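Local coordinates for protein CG8862 (Drosophila melanogaster, PDB 3ISM) that probably cleaves DNA and RNA without sequence specificity as a magnesium-dependent mitochondrial endonuclease, here captured in complex with its protein inhibitor, at residues S95-G100 with P126-G131; T188-V193 with M210-I215. All blocks are in the same frame, centred on the assembly; numbering follows the deposited sequence.

How the contacts relate
From the N terminus, contact 1 comes first: strand 98-101, whose last residue is the predicted proton acceptor His101, pairs with strand 124-127 and closes the connection 102-123. The chain then passes through helices 129-133 and 136-146, which carry Asn133 and Glu141, before contact 2 closes the hairpin of strands 189-197 and 203-211 at its open end, with the turn 198-202 at the far end. The two contacts follow in series, neither nesting nor crossing, with centres about 12 Å apart. Asn212 at the end of the hairpin bonds through its amide to Pro126 O and Val128 N, while Gly131 O probably accepts from Ile215 N. Thus the small two-stranded sheet is tied to the large mixed sheet.

Contact 1 of 2, residues S95-G100 with P126-G131; sequences SGYDRG and PQVGQG
Tyr97 presents one edge of its ring to the Gln127-Val128 peptide: Gln127 C lies in the ring plane, and CD1 approaches Val128 N at 4.0 Å. Pro126 arrives obliquely, its CB 3.8 Å from Tyr97 CB. A chi1 of -61° sets the ring anti to its own carbonyl carbon, while Ile179 and Val186 also pack against it and its hydroxyl bonds to Glu177. The second flat group, the Asp98 carboxylate, meets the backbone of Gly129, with OD2 3.2 Å from Gly129 CA.

Along the backbone, Asp98 and Gln127 form an antiparallel hydrogen-bonded pair. Asp98 N donates to Gln127 O at 2.6 Å, in the carbonyl plane; the return bond from Gln127 N to Asp98 O is longer, 3.1 Å, with the donor tilted 18° from the plane of the Asp98 carbonyl. One step on, Arg99 and Pro126 form a non-hydrogen-bonded pair, and Pro126 CA directs a CH...O contact at Asp98 O. Arg99 itself turns to the CG4930 chain, forming a salt bridge with Asp330 of that chain.

Two strands followed by a helix fit the beta-beta-alpha metal motif of His-Me finger nucleases. Asp98 OD2 accepts from Asn133 ND2 and OD1 forms a salt bridge with Arg134, so the carboxylate probably acts as a second-shell group that orients Asn133, a magnesium ligand in this protein, whose catalytic role is predicted.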
ATOM      1  N   SER B  95     -17.788   5.175  12.765  1.00 33.70           N
ATOM      2  CA  SER B  95     -16.397   5.417  12.412  1.00 33.20           C
ATOM      3  C   SER B  95     -16.143   6.872  12.041  1.00 33.10           C
ATOM      4  O   SER B  95     -15.000   7.332  12.048  1.00 33.45           O
ATOM      5  CB  SER B  95     -15.999   4.522  11.239  1.00 32.94           C
ATOM      6  OG  SER B  95     -16.766   4.821  10.077  1.00 31.92           O
ATOM      7  N   GLY B  96     -17.212   7.585  11.711  1.00 33.01           N
ATOM      8  CA  GLY B  96     -17.116   8.941  11.196  1.00 32.62           C
ATOM      9  C   GLY B  96     -17.020   8.939   9.682  1.00 32.44           C
ATOM     10  O   GLY B  96     -16.719   9.973   9.074  1.00 32.74           O
ATOM     11  N   TYR B  97     -17.275   7.782   9.070  1.00 31.55           N
ATOM     12  CA  TYR B  97     -17.163   7.617   7.614  1.00 31.22           C
ATOM     13  C   TYR B  97     -18.372   6.904   7.014  1.00 30.78           C
ATOM     14  O   TYR B  97     -18.999   6.057   7.650  1.00 30.49           O
ATOM     15  CB  TYR B  97     -15.892   6.833   7.244  1.00 31.31           C
ATOM     16  CG  TYR B  97     -14.608   7.505   7.663  1.00 31.91           C
ATOM     17  CD1 TYR B  97     -14.090   8.575   6.931  1.00 31.48           C
ATOM     18  CD2 TYR B  97     -13.919   7.080   8.797  1.00 31.17           C
ATOM     19  CE1 TYR B  97     -12.929   9.211   7.321  1.00 30.69           C
ATOM     20  CE2 TYR B  97     -12.751   7.707   9.200  1.00 31.69           C
ATOM     21  CZ  TYR B  97     -12.259   8.774   8.455  1.00 32.79           C
ATOM     22  OH  TYR B  97     -11.088   9.396   8.853  1.00 33.91           O
ATOM     23  N   ASP B  98     -18.683   7.251   5.774  1.00 30.00           N
ATOM     24  CA  ASP B  98     -19.759   6.618   5.050  1.00 29.20           C
ATOM     25  C   ASP B  98     -19.187   5.364   4.394  1.00 28.97           C
ATOM     26  O   ASP B  98     -17.995   5.319   4.099  1.00 28.38           O
ATOM     27  CB  ASP B  98     -20.228   7.558   3.935  1.00 29.13           C
ATOM     28  CG  ASP B  98     -21.248   8.565   4.394  1.00 29.13           C
ATOM     29  OD1 ASP B  98     -21.473   8.715   5.616  1.00 29.77           O
ATOM     30  OD2 ASP B  98     -21.843   9.213   3.507  1.00 27.60           O
ATOM     31  N   ARG B  99     -20.036   4.368   4.150  1.00 28.42           N
ATOM     32  CA  ARG B  99     -19.707   3.291   3.215  1.00 28.08           C
ATOM     33  C   ARG B  99     -19.884   3.855   1.811  1.00 28.27           C
ATOM     34  O   ARG B  99     -21.025   3.998   1.310  1.00 28.31           O
ATOM     35  CB  ARG B  99     -20.629   2.084   3.421  1.00 28.04           C
ATOM     36  CG  ARG B  99     -20.514   1.455   4.796  1.00 27.10           C
ATOM     37  CD  ARG B  99     -21.732   0.640   5.160  1.00 25.26           C
ATOM     38  NE  ARG B  99     -22.853   1.493   5.528  1.00 28.49           N
ATOM     39  CZ  ARG B  99     -23.930   1.092   6.205  1.00 28.71           C
ATOM     40  NH1 ARG B  99     -24.044  -0.167   6.616  1.00 26.73           N
ATOM     41  NH2 ARG B  99     -24.893   1.961   6.478  1.00 28.05           N
ATOM     42  N   GLY B 100     -18.770   4.204   1.177  1.00 28.22           N
ATOM     43  CA  GLY B 100     -18.833   4.940  -0.100  1.00 28.07           C
ATOM     44  C   GLY B 100     -18.649   4.042  -1.308  1.00 28.88           C
ATOM     45  O   GLY B 100     -17.588   3.399  -1.458  1.00 28.33           O
ATOM     46  N   PRO B 126     -14.181   3.810   2.944  1.00 28.23           N
ATOM     47  CA  PRO B 126     -14.567   4.878   3.858  1.00 28.63           C
ATOM     48  C   PRO B 126     -14.420   6.233   3.197  1.00 28.36           C
ATOM     49  O   PRO B 126     -13.338   6.597   2.734  1.00 28.27           O
ATOM     50  CB  PRO B 126     -13.589   4.717   5.040  1.00 27.59           C
ATOM     51  CG  PRO B 126     -13.207   3.279   4.989  1.00 28.84           C
ATOM     52  CD  PRO B 126     -13.111   2.975   3.505  1.00 28.33           C
ATOM     53  N   GLN B 127     -15.531   6.951   3.135  1.00 28.56           N
ATOM     54  CA  GLN B 127     -15.547   8.303   2.608  1.00 28.74           C
ATOM     55  C   GLN B 127     -16.209   9.223   3.615  1.00 28.99           C
ATOM     56  O   GLN B 127     -17.183   8.828   4.270  1.00 29.00           O
ATOM     57  CB  GLN B 127     -16.321   8.351   1.294  1.00 28.83           C
ATOM     58  CG  GLN B 127     -15.710   7.488   0.193  1.00 29.25           C
ATOM     59  CD  GLN B 127     -16.393   7.689  -1.138  1.00 29.13           C
ATOM     60  OE1 GLN B 127     -17.614   7.747  -1.213  1.00 29.66           O
ATOM     61  NE2 GLN B 127     -15.601   7.812  -2.199  1.00 31.40           N
ATOM     62  N   VAL B 128     -15.669  10.437   3.739  1.00 28.64           N
ATOM     63  CA  VAL B 128     -16.371  11.544   4.405  1.00 28.72           C
ATOM     64  C   VAL B 128     -17.777  11.673   3.813  1.00 28.38           C
ATOM     65  O   VAL B 128     -17.954  11.605   2.593  1.00 28.53           O
ATOM     66  CB  VAL B 128     -15.571  12.866   4.231  1.00 28.97           C
ATOM     67  CG1 VAL B 128     -16.345  14.077   4.729  1.00 28.37           C
ATOM     68  CG2 VAL B 128     -14.215  12.753   4.948  1.00 29.52           C
ATOM     69  N   GLY B 129     -18.772  11.828   4.680  1.00 27.99           N
ATOM     70  CA  GLY B 129     -20.160  11.864   4.264  1.00 27.63           C
ATOM     71  C   GLY B 129     -20.604  13.203   3.708  1.00 27.76           C
ATOM     72  O   GLY B 129     -20.514  13.438   2.505  1.00 27.03           O
ATOM     73  N   GLN B 130     -21.123  14.048   4.597  1.00 28.33           N
ATOM     74  CA  GLN B 130     -21.451  15.434   4.299  1.00 29.55           C
ATOM     75  C   GLN B 130     -20.207  16.141   3.789  1.00 29.09           C
ATOM     76  O   GLN B 130     -19.141  16.088   4.426  1.00 28.73           O
ATOM     77  CB  GLN B 130     -21.947  16.140   5.559  1.00 29.62           C
ATOM     78  CG  GLN B 130     -23.371  15.802   5.956  1.00 31.51           C
ATOM     79  CD  GLN B 130     -23.766  16.432   7.283  1.00 32.25           C
ATOM     80  OE1 GLN B 130     -24.250  17.567   7.332  1.00 34.25           O
ATOM     81  NE2 GLN B 130     -23.575  15.685   8.370  1.00 36.23           N
ATOM     82  N   GLY B 131     -20.348  16.789   2.638  1.00 28.69           N
ATOM     83  CA  GLY B 131     -19.229  17.489   2.016  1.00 28.75           C
ATOM     84  C   GLY B 131     -18.337  16.641   1.127  1.00 28.69           C
ATOM     85  O   GLY B 131     -17.312  17.127   0.646  1.00 29.54           O
TER

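Contact 2 of 2, residues T188-V193 with M210-I215; sequences THFYKV and MPNQVI
Asn212 reaches across to Thr188 and Phe190. Its CB packs 3.5 Å from Thr188 O, the same oxygen that accepts the nearly straight bond from Asn212 N at 2.8 Å, with the donor well above the carbonyl plane. Because CG stands anti to the backbone N (chi1 -170°), the amide is carried to the ring of Phe190. CG and ND2 each lie 3.5 Å from Phe190 CE2, and OD1 is in the ring plane at its edge; amide and ring planes are 67° apart. At the tip, ND2 also donates to Pro187 O and Pro126 O, and OD1 accepts from Val128 N.

Phe190 and Met210 make an antiparallel hydrogen-bonded pair, Phe190 N to Met210 O and Met210 N to Phe190 O, 2.9 Å each. On the other face of the sheet, His189 CD2 comes to 3.7 Å from Pro211 CB, while its ND1 shares a hydrogen bond of 2.6 Å with Thr188 OG1. An inverse gamma turn centred on Asn212 leads the chain out of the strand.

Strand 153-161 flanks strand 189-197 in the large sheet, and Thr188 and His189 together face its Leu161 as a classic beta bulge. Phe190 packs on Ala125 and Gln127 of strand 124-127, and Met210 rests on Ala136 and Trp137 of helix 136-146.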
ATOM      1  N   THR B 188      -6.763   8.655   1.201  1.00 29.44           N
ATOM      2  CA  THR B 188      -6.537  10.098   1.313  1.00 29.75           C
ATOM      3  C   THR B 188      -7.320  10.826   0.201  1.00 29.12           C
ATOM      4  O   THR B 188      -7.731  11.960   0.368  1.00 28.43           O
ATOM      5  CB  THR B 188      -5.019  10.459   1.203  1.00 29.98           C
ATOM      6  OG1 THR B 188      -4.543  10.198  -0.135  1.00 31.76           O
ATOM      7  CG2 THR B 188      -4.208   9.657   2.200  1.00 29.94           C
ATOM      8  N   HIS B 189      -7.498  10.144  -0.931  1.00 28.56           N
ATOM      9  CA  HIS B 189      -8.068  10.735  -2.159  1.00 28.04           C
ATOM     10  C   HIS B 189      -8.742   9.624  -2.962  1.00 27.99           C
ATOM     11  O   HIS B 189      -8.493   8.448  -2.724  1.00 27.15           O
ATOM     12  CB  HIS B 189      -6.975  11.348  -3.058  1.00 27.58           C
ATOM     13  CG  HIS B 189      -6.231  12.509  -2.460  1.00 27.99           C
ATOM     14  ND1 HIS B 189      -5.272  12.355  -1.479  1.00 28.33           N
ATOM     15  CD2 HIS B 189      -6.243  13.830  -2.765  1.00 28.56           C
ATOM     16  CE1 HIS B 189      -4.763  13.536  -1.170  1.00 29.60           C
ATOM     17  NE2 HIS B 189      -5.337  14.449  -1.935  1.00 28.82           N
ATOM     18  N   PHE B 190      -9.575  10.009  -3.928  1.00 28.65           N
ATOM     19  CA  PHE B 190     -10.129   9.080  -4.905  1.00 28.86           C
ATOM     20  C   PHE B 190      -9.988   9.666  -6.309  1.00 28.63           C
ATOM     21  O   PHE B 190      -9.911  10.862  -6.463  1.00 29.07           O
ATOM     22  CB  PHE B 190     -11.606   8.798  -4.602  1.00 29.14           C
ATOM     23  CG  PHE B 190     -11.840   8.100  -3.294  1.00 29.72           C
ATOM     24  CD1 PHE B 190     -11.820   6.711  -3.221  1.00 30.04           C
ATOM     25  CD2 PHE B 190     -12.101   8.832  -2.134  1.00 31.30           C
ATOM     26  CE1 PHE B 190     -12.026   6.058  -2.004  1.00 31.87           C
ATOM     27  CE2 PHE B 190     -12.321   8.190  -0.913  1.00 31.49           C
ATOM     28  CZ  PHE B 190     -12.278   6.798  -0.847  1.00 30.23           C
ATOM     29  N   TYR B 191      -9.958   8.827  -7.335  1.00 29.07           N
ATOM     30  CA  TYR B 191      -9.876   9.321  -8.715  1.00 29.49           C
ATOM     31  C   TYR B 191     -11.003   8.738  -9.547  1.00 29.61           C
ATOM     32  O   TYR B 191     -11.565   7.705  -9.196  1.00 29.70           O
ATOM     33  CB  TYR B 191      -8.542   8.931  -9.390  1.00 28.97           C
ATOM     34  CG  TYR B 191      -8.319   7.438  -9.446  1.00 27.90           C
ATOM     35  CD1 TYR B 191      -8.949   6.639 -10.407  1.00 28.08           C
ATOM     36  CD2 TYR B 191      -7.489   6.820  -8.524  1.00 29.53           C
ATOM     37  CE1 TYR B 191      -8.774   5.267 -10.423  1.00 27.07           C
ATOM     38  CE2 TYR B 191      -7.287   5.459  -8.537  1.00 27.81           C
ATOM     39  CZ  TYR B 191      -7.933   4.694  -9.478  1.00 29.03           C
ATOM     40  OH  TYR B 191      -7.723   3.351  -9.464  1.00 29.02           O
ATOM     41  N   LYS B 192     -11.289   9.398 -10.665  1.00 29.65           N
ATOM     42  CA  LYS B 192     -12.036   8.801 -11.767  1.00 29.58           C
ATOM     43  C   LYS B 192     -11.277   9.124 -13.034  1.00 29.44           C
ATOM     44  O   LYS B 192     -10.939  10.278 -13.284  1.00 29.63           O
ATOM     45  CB  LYS B 192     -13.460   9.351 -11.864  1.00 29.51           C
ATOM     46  CG  LYS B 192     -14.417   8.770 -10.821  1.00 29.30           C
ATOM     47  CD  LYS B 192     -15.845   9.220 -11.106  1.00 29.95           C
ATOM     48  CE  LYS B 192     -16.833   8.754 -10.024  1.00 30.10           C
ATOM     49  NZ  LYS B 192     -17.034   7.280 -10.051  1.00 30.39           N
ATOM     50  N   VAL B 193     -11.001   8.099 -13.827  1.00 29.06           N
ATOM     51  CA  VAL B 193     -10.367   8.289 -15.117  1.00 29.04           C
ATOM     52  C   VAL B 193     -11.343   7.761 -16.159  1.00 29.17           C
ATOM     53  O   VAL B 193     -11.780   6.622 -16.075  1.00 29.22           O
ATOM     54  CB  VAL B 193      -8.960   7.605 -15.200  1.00 28.82           C
ATOM     55  CG1 VAL B 193      -8.342   7.818 -16.593  1.00 29.66           C
ATOM     56  CG2 VAL B 193      -8.024   8.173 -14.128  1.00 27.68           C
ATOM     57  N   MET B 210      -9.954  13.767  -6.236  1.00 28.66           N
ATOM     58  CA  MET B 210     -10.580  14.590  -5.196  1.00 28.97           C
ATOM     59  C   MET B 210     -10.160  14.080  -3.835  1.00 28.34           C
ATOM     60  O   MET B 210     -10.107  12.885  -3.642  1.00 28.84           O
ATOM     61  CB  MET B 210     -12.104  14.566  -5.326  1.00 28.66           C
ATOM     62  CG  MET B 210     -12.619  15.141  -6.645  1.00 28.75           C
ATOM     63  SD  MET B 210     -14.401  14.964  -6.829  1.00 30.74           S
ATOM     64  CE  MET B 210     -15.031  15.954  -5.489  1.00 28.23           C
ATOM     65  N   PRO B 211      -9.851  14.989  -2.894  1.00 28.25           N
ATOM     66  CA  PRO B 211      -9.413  14.543  -1.577  1.00 28.10           C
ATOM     67  C   PRO B 211     -10.602  14.013  -0.766  1.00 28.43           C
ATOM     68  O   PRO B 211     -11.726  14.525  -0.886  1.00 28.10           O
ATOM     69  CB  PRO B 211      -8.824  15.816  -0.955  1.00 27.73           C
ATOM     70  CG  PRO B 211      -9.645  16.945  -1.587  1.00 27.90           C
ATOM     71  CD  PRO B 211      -9.921  16.466  -2.997  1.00 28.06           C
ATOM     72  N   ASN B 212     -10.345  12.991   0.038  1.00 28.08           N
ATOM     73  CA  ASN B 212     -11.349  12.393   0.895  1.00 28.53           C
ATOM     74  C   ASN B 212     -11.536  13.274   2.138  1.00 28.86           C
ATOM     75  O   ASN B 212     -11.130  12.918   3.245  1.00 28.92           O
ATOM     76  CB  ASN B 212     -10.924  10.962   1.264  1.00 28.32           C
ATOM     77  CG  ASN B 212     -12.024  10.157   1.956  1.00 29.65           C
ATOM     78  OD1 ASN B 212     -13.173  10.586   2.014  1.00 28.57           O
ATOM     79  ND2 ASN B 212     -11.668   8.956   2.461  1.00 28.40           N
ATOM     80  N   GLN B 213     -12.153  14.434   1.940  1.00 28.75           N
ATOM     81  CA  GLN B 213     -12.379  15.376   3.031  1.00 29.09           C
ATOM     82  C   GLN B 213     -13.601  16.214   2.714  1.00 28.61           C
ATOM     83  O   GLN B 213     -14.109  16.158   1.597  1.00 28.57           O
ATOM     84  CB  GLN B 213     -11.154  16.284   3.222  1.00 29.38           C
ATOM     85  CG  GLN B 213     -10.870  17.177   2.039  1.00 29.85           C
ATOM     86  CD  GLN B 213      -9.435  17.668   2.000  1.00 31.39           C
ATOM     87  OE1 GLN B 213      -8.501  16.957   2.410  1.00 32.03           O
ATOM     88  NE2 GLN B 213      -9.248  18.876   1.475  1.00 30.57           N
ATOM     89  N   VAL B 214     -14.055  17.011   3.680  1.00 28.64           N
ATOM     90  CA  VAL B 214     -15.120  17.978   3.408  1.00 27.99           C
ATOM     91  C   VAL B 214     -14.678  18.981   2.328  1.00 28.83           C
ATOM     92  O   VAL B 214     -13.690  19.705   2.481  1.00 28.72           O
ATOM     93  CB  VAL B 214     -15.597  18.700   4.683  1.00 28.08           C
ATOM     94  CG1 VAL B 214     -16.507  19.897   4.343  1.00 26.06           C
ATOM     95  CG2 VAL B 214     -16.322  17.729   5.605  1.00 27.42           C
ATOM     96  N   ILE B 215     -15.402  18.973   1.213  1.00 29.46           N
ATOM     97  CA  ILE B 215     -15.197  19.926   0.135  1.00 29.52           C
ATOM     98  C   ILE B 215     -16.392  20.867   0.093  1.00 30.42           C
ATOM     99  O   ILE B 215     -17.535  20.426   0.228  1.00 30.13           O
ATOM    100  CB  ILE B 215     -15.060  19.212  -1.235  1.00 29.31           C
ATOM    101  CG1 ILE B 215     -13.805  18.339  -1.254  1.00 27.80           C
ATOM    102  CG2 ILE B 215     -14.985  20.237  -2.377  1.00 28.54           C
ATOM    103  CD1 ILE B 215     -13.749  17.431  -2.430  1.00 24.70           C
TER